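Local structure of 3-oxoacyl-(Acyl-carrier protein) synthase (Burkholderia xenovorans, 4EFI) at residues 22-27 against 306-311; 259-264 against 285-290; 265-270 against 326-331; 310-315 against 349-354. The protein probably works as a 3-oxoacyl-[acyl-carrier-protein] synthase of the KAS III type, an acyltransferase of the thiolase superfamily. All coordinates share one frame; numbering follows the deposited sequence.

Contact 1. Residues 22-27 against 306-311; sequences VVSCVP and IPLLIT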
# COMPACT_ATOMS: atom_id res chain seq x y z
N VAL A 22 -5.74 11.37 -5.88
CA VAL A 22 -5.18 10.01 -5.87
C VAL A 22 -5.70 9.28 -7.11
O VAL A 22 -6.90 9.30 -7.39
CB VAL A 22 -5.64 9.19 -4.64
CG1 VAL A 22 -4.92 7.84 -4.60
CG2 VAL A 22 -5.43 9.94 -3.34
N VAL A 23 -4.80 8.69 -7.89
CA VAL A 23 -5.21 7.82 -8.99
C VAL A 23 -4.52 6.46 -8.86
O VAL A 23 -3.30 6.39 -8.56
CB VAL A 23 -4.88 8.43 -10.37
CG1 VAL A 23 -5.20 7.46 -11.50
CG2 VAL A 23 -5.63 9.73 -10.56
N SER A 24 -5.25 5.40 -9.13
CA SER A 24 -4.70 4.04 -9.17
C SER A 24 -4.76 3.54 -10.59
O SER A 24 -5.73 3.83 -11.31
CB SER A 24 -5.51 3.09 -8.30
OG SER A 24 -5.54 3.51 -6.94
N CYS A 25 -3.78 2.74 -10.98
CA CYS A 25 -3.75 2.06 -12.27
C CYS A 25 -3.49 0.58 -12.03
O CYS A 25 -2.50 0.19 -11.38
CB CYS A 25 -2.65 2.64 -13.18
SG CYS A 25 -2.57 1.82 -14.80
N VAL A 26 -4.37 -0.26 -12.55
CA VAL A 26 -4.24 -1.71 -12.45
C VAL A 26 -4.04 -2.33 -13.83
O VAL A 26 -4.51 -1.79 -14.84
CB VAL A 26 -5.47 -2.36 -11.77
CG1 VAL A 26 -5.55 -1.91 -10.35
CG2 VAL A 26 -6.79 -2.07 -12.53
N PRO A 27 -3.34 -3.46 -13.91
CA PRO A 27 -3.28 -4.19 -15.18
C PRO A 27 -4.68 -4.51 -15.68
O PRO A 27 -5.57 -4.85 -14.93
CB PRO A 27 -2.50 -5.47 -14.81
CG PRO A 27 -1.65 -5.04 -13.67
CD PRO A 27 -2.53 -4.10 -12.87
N ILE A 306 -3.83 0.45 0.24
CA ILE A 306 -4.61 1.54 0.81
C ILE A 306 -5.02 2.60 -0.23
O ILE A 306 -6.19 2.96 -0.32
CB ILE A 306 -3.90 2.16 2.05
CG1 ILE A 306 -3.88 1.13 3.19
CG2 ILE A 306 -4.60 3.44 2.46
CD1 ILE A 306 -3.03 1.53 4.38
N PRO A 307 -4.08 3.12 -1.04
CA PRO A 307 -4.54 4.09 -2.04
C PRO A 307 -5.52 3.48 -3.06
O PRO A 307 -6.45 4.16 -3.50
CB PRO A 307 -3.24 4.58 -2.71
CG PRO A 307 -2.20 3.56 -2.35
CD PRO A 307 -2.62 3.04 -0.99
N LEU A 308 -5.37 2.20 -3.38
CA LEU A 308 -6.32 1.53 -4.28
C LEU A 308 -7.69 1.46 -3.61
O LEU A 308 -8.73 1.72 -4.24
CB LEU A 308 -5.81 0.14 -4.68
CG LEU A 308 -6.71 -0.63 -5.66
CD1 LEU A 308 -6.83 0.07 -7.00
CD2 LEU A 308 -6.15 -2.04 -5.81
N LEU A 309 -7.71 1.21 -2.32
CA LEU A 309 -8.94 1.18 -1.55
C LEU A 309 -9.61 2.56 -1.59
O LEU A 309 -10.84 2.67 -1.76
CB LEU A 309 -8.63 0.74 -0.11
CG LEU A 309 -9.76 0.27 0.77
CD1 LEU A 309 -10.38 -0.98 0.24
CD2 LEU A 309 -9.17 0.05 2.15
N ILE A 310 -8.83 3.63 -1.44
CA ILE A 310 -9.37 4.98 -1.52
C ILE A 310 -10.03 5.19 -2.87
O ILE A 310 -11.16 5.67 -2.95
CB ILE A 310 -8.28 6.05 -1.29
CG1 ILE A 310 -7.75 5.95 0.13
CG2 ILE A 310 -8.80 7.46 -1.60
CD1 ILE A 310 -6.53 6.77 0.41
N THR A 311 -9.34 4.86 -3.96
CA THR A 311 -9.90 5.19 -5.27
C THR A 311 -11.09 4.33 -5.65
O THR A 311 -12.04 4.84 -6.25
CB THR A 311 -8.84 5.20 -6.41
OG1 THR A 311 -8.32 3.89 -6.65
CG2 THR A 311 -7.70 6.14 -6.08
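Ser24 and Thr311 meet hydroxyl to hydroxyl, with Ser24 OG 2.8 Å from Thr311 OG1. Either oxygen could give the proton. The methyl of Thr311 reaches Val22, two residues back on the same face of the strand: CG2 lies 3.6 Å from Val22 CG1, and it also rests against Val22 O and Ser24 OG. With chi1 at 67°, OG1 sits between the backbone N and the carbonyl carbon, while CG2 turns toward Val22. Leu308 packs beside this bond on the same helix. Its CD1 comes within 3.5 Å of Ser24 CB and within 4.1 Å of Val26 CG1. Pro307 fills in more loosely, with its CB 4.1 Å from Val22 CG1. Val22, Ser24 and Val26 all lie on the strand face that looks at the helix. Strand 22-26 and helix 306-311 run at 105° to each other, their axes 7.7 Å apart. This helix belongs to the buried layer between the two sheets of a thiolase fold, and strand 17-26 is part of one of those sheets. Thr178 of strand 176-184 touches both Ser24 and Pro307. Thr311 OG1 is the middle of a row of hydroxyls that runs from Ser24 to Thr351 on the next strand. Each can both give and accept, so the proton order is probably shared along the row.

Contact 2. Residues 259-264 against 285-290; sequences RDKDSY and GLPAER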
# COMPACT_ATOMS: atom_id res chain seq x y z
N ARG A 259 -10.30 12.55 17.79
CA ARG A 259 -11.66 12.38 17.28
C ARG A 259 -12.29 11.06 17.73
O ARG A 259 -11.64 10.01 17.71
CB ARG A 259 -11.66 12.43 15.74
CG ARG A 259 -11.32 13.79 15.15
CD ARG A 259 -12.48 14.77 15.28
NE ARG A 259 -13.63 14.34 14.48
CZ ARG A 259 -13.89 14.76 13.24
NH1 ARG A 259 -13.10 15.64 12.64
NH2 ARG A 259 -14.96 14.30 12.61
N ASP A 260 -13.56 11.11 18.09
CA ASP A 260 -14.29 9.91 18.48
C ASP A 260 -14.33 8.91 17.34
O ASP A 260 -14.48 9.27 16.17
CB ASP A 260 -15.73 10.27 18.87
N LYS A 261 -14.19 7.63 17.70
CA LYS A 261 -14.24 6.54 16.75
C LYS A 261 -15.44 6.62 15.78
O LYS A 261 -15.29 6.38 14.59
CB LYS A 261 -14.29 5.22 17.54
CG LYS A 261 -14.31 3.97 16.68
CD LYS A 261 -14.57 2.72 17.53
CE LYS A 261 -13.43 2.44 18.49
NZ LYS A 261 -13.78 1.32 19.43
N ASP A 262 -16.62 6.97 16.29
CA ASP A 262 -17.81 6.97 15.45
C ASP A 262 -17.94 8.20 14.55
O ASP A 262 -18.86 8.30 13.74
CB ASP A 262 -19.07 6.77 16.32
CG ASP A 262 -19.25 5.32 16.75
OD1 ASP A 262 -18.87 4.41 15.98
OD2 ASP A 262 -19.77 5.08 17.86
N SER A 263 -16.99 9.12 14.65
CA SER A 263 -16.95 10.27 13.75
C SER A 263 -16.01 10.08 12.54
O SER A 263 -15.87 10.97 11.71
CB SER A 263 -16.56 11.53 14.50
OG SER A 263 -15.19 11.55 14.82
N TYR A 264 -15.34 8.93 12.46
CA TYR A 264 -14.56 8.60 11.27
C TYR A 264 -15.48 8.11 10.16
O TYR A 264 -16.46 7.41 10.41
CB TYR A 264 -13.54 7.51 11.57
CG TYR A 264 -12.30 8.03 12.26
CD1 TYR A 264 -12.32 8.42 13.59
CD2 TYR A 264 -11.09 8.13 11.57
CE1 TYR A 264 -11.20 8.91 14.21
CE2 TYR A 264 -9.96 8.62 12.19
CZ TYR A 264 -10.02 9.00 13.49
OH TYR A 264 -8.88 9.50 14.09
N GLY A 285 -12.66 -3.09 17.90
CA GLY A 285 -13.99 -2.56 18.15
C GLY A 285 -14.44 -1.55 17.10
O GLY A 285 -15.06 -0.54 17.42
N LEU A 286 -14.11 -1.83 15.85
CA LEU A 286 -14.48 -0.94 14.77
C LEU A 286 -15.71 -1.47 14.07
O LEU A 286 -15.84 -2.67 13.86
CB LEU A 286 -13.35 -0.81 13.75
CG LEU A 286 -12.00 -0.32 14.27
CD1 LEU A 286 -11.01 -0.31 13.12
CD2 LEU A 286 -12.10 1.05 14.90
N PRO A 287 -16.61 -0.56 13.70
CA PRO A 287 -17.82 -0.95 12.98
C PRO A 287 -17.49 -1.44 11.57
O PRO A 287 -16.90 -0.73 10.76
CB PRO A 287 -18.65 0.35 12.97
CG PRO A 287 -17.62 1.45 13.14
CD PRO A 287 -16.52 0.89 13.96
N ALA A 288 -17.88 -2.68 11.26
CA ALA A 288 -17.46 -3.35 10.04
C ALA A 288 -17.87 -2.60 8.77
O ALA A 288 -17.13 -2.59 7.78
CB ALA A 288 -17.99 -4.77 10.01
N GLU A 289 -19.01 -1.94 8.79
CA GLU A 289 -19.44 -1.21 7.60
C GLU A 289 -18.53 -0.02 7.29
O GLU A 289 -18.49 0.48 6.16
CB GLU A 289 -20.91 -0.77 7.74
CG GLU A 289 -21.16 0.44 8.62
CD GLU A 289 -21.13 0.17 10.11
OE1 GLU A 289 -20.86 -0.97 10.56
OE2 GLU A 289 -21.38 1.15 10.85
N ARG A 290 -17.77 0.44 8.28
CA ARG A 290 -16.85 1.55 8.06
C ARG A 290 -15.41 1.09 7.83
O ARG A 290 -14.47 1.88 7.92
CB ARG A 290 -16.93 2.53 9.21
CG ARG A 290 -18.06 3.52 8.98
CD ARG A 290 -18.54 4.20 10.25
NE ARG A 290 -19.48 3.40 11.02
CZ ARG A 290 -19.90 3.75 12.24
NH1 ARG A 290 -19.42 4.85 12.80
NH2 ARG A 290 -20.78 3.01 12.91
O HOH W 1 -16.89 5.52 12.40
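Arg290 NH1 is held by two groups. A water accepts from it at 2.6 Å, and Asp262 OD1 takes a weak, bent bond from it at 3.3 Å, with an angle of 130° at the hydrogen. That weak bond is part of a salt bridge, and the carboxylate and guanidinium planes stand 33° apart. The same water donates to Lys261 O and to Tyr264 O, at 2.8 Å each. It thereby ties both carbonyls of the 259-264 turn to the arginine. At the guanidinium edge, in its plane, Arg290 presents NE and NH2 side-on to the single oxygen Glu289 OE2, at 2.9 Å from NE and 2.8 Å from NH2. Both nitrogens come from one face of the carboxylate. Pro287 CG lies over the centre of one guanidinium face. The bonds to Glu289, with Pro287 against that face, probably limit rotation of the group, although Asp262 and Glu289 are both exposed.

Segment 259-264 leads into strand 266-269, the edge strand of its sheet within this chain in the thiolase fold. Segment 285-290 follows helix 274-283 and lies alongside. Arg290 also bonds to Phe267 through its backbone. Gly285 ends helix 274-283 in a Schellman motif, and its carbonyl accepts from Lys261. The lysine chain leaves with CG anti to the backbone N and bends at chi3 (-66°). This brings NZ to 3.0 Å from Gly285 O, above the carbonyl plane. On the way, Lys261 CD passes 4.0 Å from Leu286 CD2. Leu286 also packs on Phe267 and Phe269.

Contact 3. Residues 265-270 against 326-331; sequences DAFLFH and GMFGFG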
# COMPACT_ATOMS: atom_id res chain seq x y z
N ASP A 265 -15.16 8.48 8.93
CA ASP A 265 -15.92 8.04 7.78
C ASP A 265 -15.46 6.67 7.31
O ASP A 265 -16.24 5.89 6.76
CB ASP A 265 -15.84 9.08 6.67
CG ASP A 265 -16.55 10.34 7.05
OD1 ASP A 265 -17.79 10.29 7.20
OD2 ASP A 265 -15.90 11.39 7.31
N ALA A 266 -14.19 6.36 7.50
CA ALA A 266 -13.65 5.06 7.13
C ALA A 266 -12.35 4.78 7.85
O ALA A 266 -11.57 5.70 8.13
CB ALA A 266 -13.44 4.96 5.62
N PHE A 267 -12.12 3.50 8.09
CA PHE A 267 -10.86 2.95 8.58
C PHE A 267 -10.31 2.08 7.46
O PHE A 267 -10.87 1.03 7.15
CB PHE A 267 -11.10 2.12 9.84
CG PHE A 267 -11.77 2.90 10.96
CD1 PHE A 267 -11.04 3.76 11.77
CD2 PHE A 267 -13.12 2.79 11.17
CE1 PHE A 267 -11.68 4.48 12.79
CE2 PHE A 267 -13.74 3.49 12.17
CZ PHE A 267 -13.03 4.34 12.97
N LEU A 268 -9.21 2.53 6.86
CA LEU A 268 -8.64 1.91 5.66
C LEU A 268 -7.46 1.06 6.06
O LEU A 268 -6.41 1.61 6.44
CB LEU A 268 -8.20 3.01 4.72
CG LEU A 268 -9.31 3.99 4.33
CD1 LEU A 268 -8.73 5.22 3.69
CD2 LEU A 268 -10.28 3.30 3.38
N PHE A 269 -7.61 -0.26 5.99
CA PHE A 269 -6.55 -1.19 6.33
C PHE A 269 -5.90 -1.74 5.09
O PHE A 269 -6.56 -2.00 4.08
CB PHE A 269 -7.11 -2.38 7.11
CG PHE A 269 -7.49 -2.06 8.53
CD1 PHE A 269 -8.70 -1.46 8.81
CD2 PHE A 269 -6.63 -2.33 9.58
CE1 PHE A 269 -9.06 -1.14 10.13
CE2 PHE A 269 -6.98 -2.03 10.89
CZ PHE A 269 -8.20 -1.43 11.16
N HIS A 270 -4.61 -2.02 5.19
CA HIS A 270 -3.96 -2.83 4.20
C HIS A 270 -4.77 -4.10 4.03
O HIS A 270 -5.17 -4.73 5.03
CB HIS A 270 -2.54 -3.17 4.65
CG HIS A 270 -1.94 -4.32 3.90
ND1 HIS A 270 -1.84 -4.33 2.56
CD2 HIS A 270 -1.41 -5.52 4.34
CE1 HIS A 270 -1.27 -5.48 2.16
NE2 HIS A 270 -1.01 -6.20 3.26
N GLY A 326 -8.88 7.11 8.92
CA GLY A 326 -7.75 6.45 9.55
C GLY A 326 -7.21 5.41 8.58
O GLY A 326 -7.98 4.78 7.87
N MET A 327 -5.89 5.27 8.53
CA MET A 327 -5.22 4.37 7.58
C MET A 327 -4.23 3.53 8.36
O MET A 327 -3.51 4.07 9.19
CB MET A 327 -4.48 5.15 6.50
CG MET A 327 -5.36 6.11 5.75
SD MET A 327 -4.45 6.98 4.48
CE MET A 327 -5.63 8.24 3.97
N PHE A 328 -4.21 2.22 8.13
CA PHE A 328 -3.38 1.31 8.92
C PHE A 328 -2.72 0.30 8.01
O PHE A 328 -3.40 -0.51 7.41
CB PHE A 328 -4.24 0.60 9.98
CG PHE A 328 -5.01 1.56 10.83
CD1 PHE A 328 -4.38 2.23 11.87
CD2 PHE A 328 -6.32 1.87 10.54
CE1 PHE A 328 -5.06 3.15 12.64
CE2 PHE A 328 -7.01 2.80 11.30
CZ PHE A 328 -6.38 3.43 12.36
N GLY A 329 -1.40 0.38 7.93
CA GLY A 329 -0.61 -0.53 7.13
C GLY A 329 0.30 -1.35 8.02
O GLY A 329 0.80 -0.86 9.03
N PHE A 330 0.48 -2.61 7.66
CA PHE A 330 1.30 -3.52 8.45
C PHE A 330 1.84 -4.61 7.54
O PHE A 330 1.23 -4.94 6.53
CB PHE A 330 0.45 -4.14 9.55
CG PHE A 330 -0.93 -4.52 9.08
CD1 PHE A 330 -1.92 -3.56 8.98
CD2 PHE A 330 -1.21 -5.82 8.71
CE1 PHE A 330 -3.19 -3.91 8.54
CE2 PHE A 330 -2.47 -6.17 8.26
CZ PHE A 330 -3.46 -5.21 8.18
N GLY A 331 2.97 -5.20 7.91
CA GLY A 331 3.55 -6.28 7.14
C GLY A 331 5.06 -6.31 7.20
O GLY A 331 5.64 -6.34 8.29
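Phe269 and Phe328 form the dense side of this strand pair. Phe328 CD2 sits over one face of the Phe269 ring, toward its rim and 3.8 Å from Phe269 CZ; the planes are inclined at 33°. Phe330 CE1 comes to the edge of the Phe269 ring, 3.9 Å from CD2. Helix 235-257 covers these rings. The other face is sparser across the pair: Leu268 CD1 and Met327 CG lie 4.0 Å apart, side by side and pointing the same way. Helix 305-313 packs onto them.

The strands are parallel neighbours, and 266-269 is the edge strand of a five-stranded sheet of the thiolase fold. Leu268 is bound to the partner strand at both ends: its N donates to Gly326 O and its O accepts from Phe328 N, each at 2.8 Å. Gly326 N to Ala266 O and His270 N to Phe328 O extend the pattern.

With CG anti to the backbone N (chi1 163°), the His270 ring turns an edge to the face of Phe330, with planes at 74°. ND1 bonds to Ser305. His270 also touches Cys128 and Asn300, consistent with the Cys-His-Asn active site of KAS III enzymes.

Contact 4. Residues 310-315 against 349-354; sequences ITTELK and VDTIET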
# COMPACT_ATOMS: atom_id res chain seq x y z
N ILE A 310 -8.83 3.63 -1.44
CA ILE A 310 -9.37 4.98 -1.52
C ILE A 310 -10.03 5.19 -2.87
O ILE A 310 -11.16 5.67 -2.95
CB ILE A 310 -8.28 6.05 -1.29
CG1 ILE A 310 -7.75 5.95 0.13
CG2 ILE A 310 -8.80 7.46 -1.60
CD1 ILE A 310 -6.53 6.77 0.41
N THR A 311 -9.34 4.86 -3.96
CA THR A 311 -9.90 5.19 -5.27
C THR A 311 -11.09 4.33 -5.65
O THR A 311 -12.04 4.84 -6.25
CB THR A 311 -8.84 5.20 -6.41
OG1 THR A 311 -8.32 3.89 -6.65
CG2 THR A 311 -7.70 6.14 -6.08
N THR A 312 -11.09 3.05 -5.31
CA THR A 312 -12.19 2.19 -5.70
C THR A 312 -13.39 2.29 -4.77
O THR A 312 -14.52 2.05 -5.21
CB THR A 312 -11.79 0.69 -5.84
OG1 THR A 312 -11.52 0.13 -4.55
CG2 THR A 312 -10.60 0.51 -6.73
N GLU A 313 -13.18 2.65 -3.50
CA GLU A 313 -14.29 2.63 -2.53
C GLU A 313 -14.77 4.01 -2.10
O GLU A 313 -15.94 4.14 -1.71
CB GLU A 313 -13.91 1.82 -1.28
CG GLU A 313 -13.45 0.40 -1.54
CD GLU A 313 -14.35 -0.37 -2.47
OE1 GLU A 313 -15.51 -0.63 -2.08
OE2 GLU A 313 -13.91 -0.76 -3.58
N LEU A 314 -13.92 5.03 -2.16
CA LEU A 314 -14.26 6.33 -1.60
C LEU A 314 -14.37 7.45 -2.61
O LEU A 314 -14.63 8.60 -2.22
CB LEU A 314 -13.27 6.73 -0.49
CG LEU A 314 -13.20 5.82 0.74
CD1 LEU A 314 -12.23 6.37 1.78
CD2 LEU A 314 -14.57 5.63 1.37
N LYS A 315 -14.27 7.15 -3.90
CA LYS A 315 -14.36 8.20 -4.93
C LYS A 315 -15.62 9.05 -4.81
O LYS A 315 -15.56 10.28 -4.80
CB LYS A 315 -14.30 7.55 -6.33
CG LYS A 315 -14.55 8.50 -7.50
CD LYS A 315 -14.38 7.75 -8.84
CE LYS A 315 -14.77 8.60 -10.04
NZ LYS A 315 -13.95 9.83 -10.15
N VAL A 349 -10.03 11.57 -8.04
CA VAL A 349 -9.90 10.29 -7.38
C VAL A 349 -10.39 9.28 -8.41
O VAL A 349 -11.56 9.32 -8.80
CB VAL A 349 -10.80 10.20 -6.14
CG1 VAL A 349 -10.69 8.82 -5.50
CG2 VAL A 349 -10.45 11.30 -5.15
N ASP A 350 -9.53 8.41 -8.92
CA ASP A 350 -9.90 7.58 -10.06
C ASP A 350 -9.10 6.29 -10.09
O ASP A 350 -8.04 6.22 -9.50
CB ASP A 350 -9.69 8.34 -11.37
CG ASP A 350 -10.83 8.13 -12.36
OD1 ASP A 350 -11.53 7.08 -12.31
OD2 ASP A 350 -11.03 9.05 -13.18
N THR A 351 -9.66 5.29 -10.77
CA THR A 351 -9.01 4.00 -10.98
C THR A 351 -9.06 3.73 -12.48
O THR A 351 -10.15 3.76 -13.08
CB THR A 351 -9.72 2.86 -10.24
OG1 THR A 351 -9.91 3.21 -8.87
CG2 THR A 351 -8.91 1.60 -10.33
N ILE A 352 -7.90 3.54 -13.11
CA ILE A 352 -7.79 3.28 -14.54
C ILE A 352 -7.08 1.95 -14.73
O ILE A 352 -6.53 1.39 -13.79
CB ILE A 352 -7.01 4.41 -15.26
CG1 ILE A 352 -5.58 4.54 -14.71
CG2 ILE A 352 -7.74 5.74 -15.09
CD1 ILE A 352 -4.69 5.49 -15.51
N GLU A 353 -7.05 1.46 -15.96
CA GLU A 353 -6.27 0.27 -16.25
C GLU A 353 -5.26 0.53 -17.33
O GLU A 353 -5.31 1.56 -18.03
CB GLU A 353 -7.16 -0.94 -16.54
CG GLU A 353 -8.01 -0.83 -17.73
CD GLU A 353 -9.00 -2.02 -17.92
OE1 GLU A 353 -9.18 -2.93 -17.05
OE2 GLU A 353 -9.62 -2.04 -19.00
N THR A 354 -4.32 -0.38 -17.46
CA THR A 354 -3.32 -0.28 -18.51
C THR A 354 -3.95 -0.43 -19.89
O THR A 354 -5.10 -0.88 -20.03
CB THR A 354 -2.26 -1.38 -18.37
OG1 THR A 354 -2.90 -2.66 -18.37
CG2 THR A 354 -1.47 -1.22 -17.08
OXT THR A 354 -3.28 -0.12 -20.89
O HOH W 2 -12.44 4.32 -8.93
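Lys315 starts helix 315-320 just after helix 305-313 and lies along Val349 of the C-terminal strand 349-353. In this thiolase fold the strand is the edge of the sheet that holds strand 17-26, and helix 305-313 lies between the two sheets. Lys315 CB starts 3.9 Å from Val349 CG1. The chain then runs past the carbonyl of Val349: CG is 3.4 Å from Val349 O, CD 3.2 Å and CE 3.5 Å. It is extended as far as CE and turns at the last torsion, chi4 60°. That turn brings NZ back to 2.8 Å from Val349 O, nearly in line with the C=O bond. Asp350 OD1 lies near the ammonium but beyond salt-bridge range, so its charge would probably favour the ammonium without a direct bond. Val349 CG1 wedges between the CA atoms of Thr311 and Lys315. This apolar end is buried, while Lys315 is partly exposed.

Thr311 meets the strand further along. Its CB and CG2 pass close to Asp350 O, and its OG1 is 2.8 Å from Thr351 OG1. Either hydroxyl could be the donor. Thr312 CG2 lies against Thr351 OG1, with Thr351 CG2 farther. Backbone bonds from Asp350 and Ile352 to strand 17-26 hold the edge strand. A water links the two segments: it donates to Thr311 O at 2.8 Å and lies 2.8 Å from Thr351 OG1.

From the N terminus, contact 1 opens first, at 22-27, and closes a long loop at 306-311. Contact 2 starts and finishes within that loop, joining 259-264 to 285-290. Contact 3 opens at 265-270, before contact 2 has closed, and ends at 326-331. It therefore crosses both contact 1 and contact 2. Contact 4 begins where contact 1 ends, sharing Ile310 and Thr311. It crosses contact 3 and closes at the C terminus. Contacts 1 and 4 tie helix 305-313 to neighbouring strands of one sheet. Contact 3 pairs two strands of the other sheet, which packs on the same helix through Leu268 and Met327. Contact 2 lies at the outer end of that sheet.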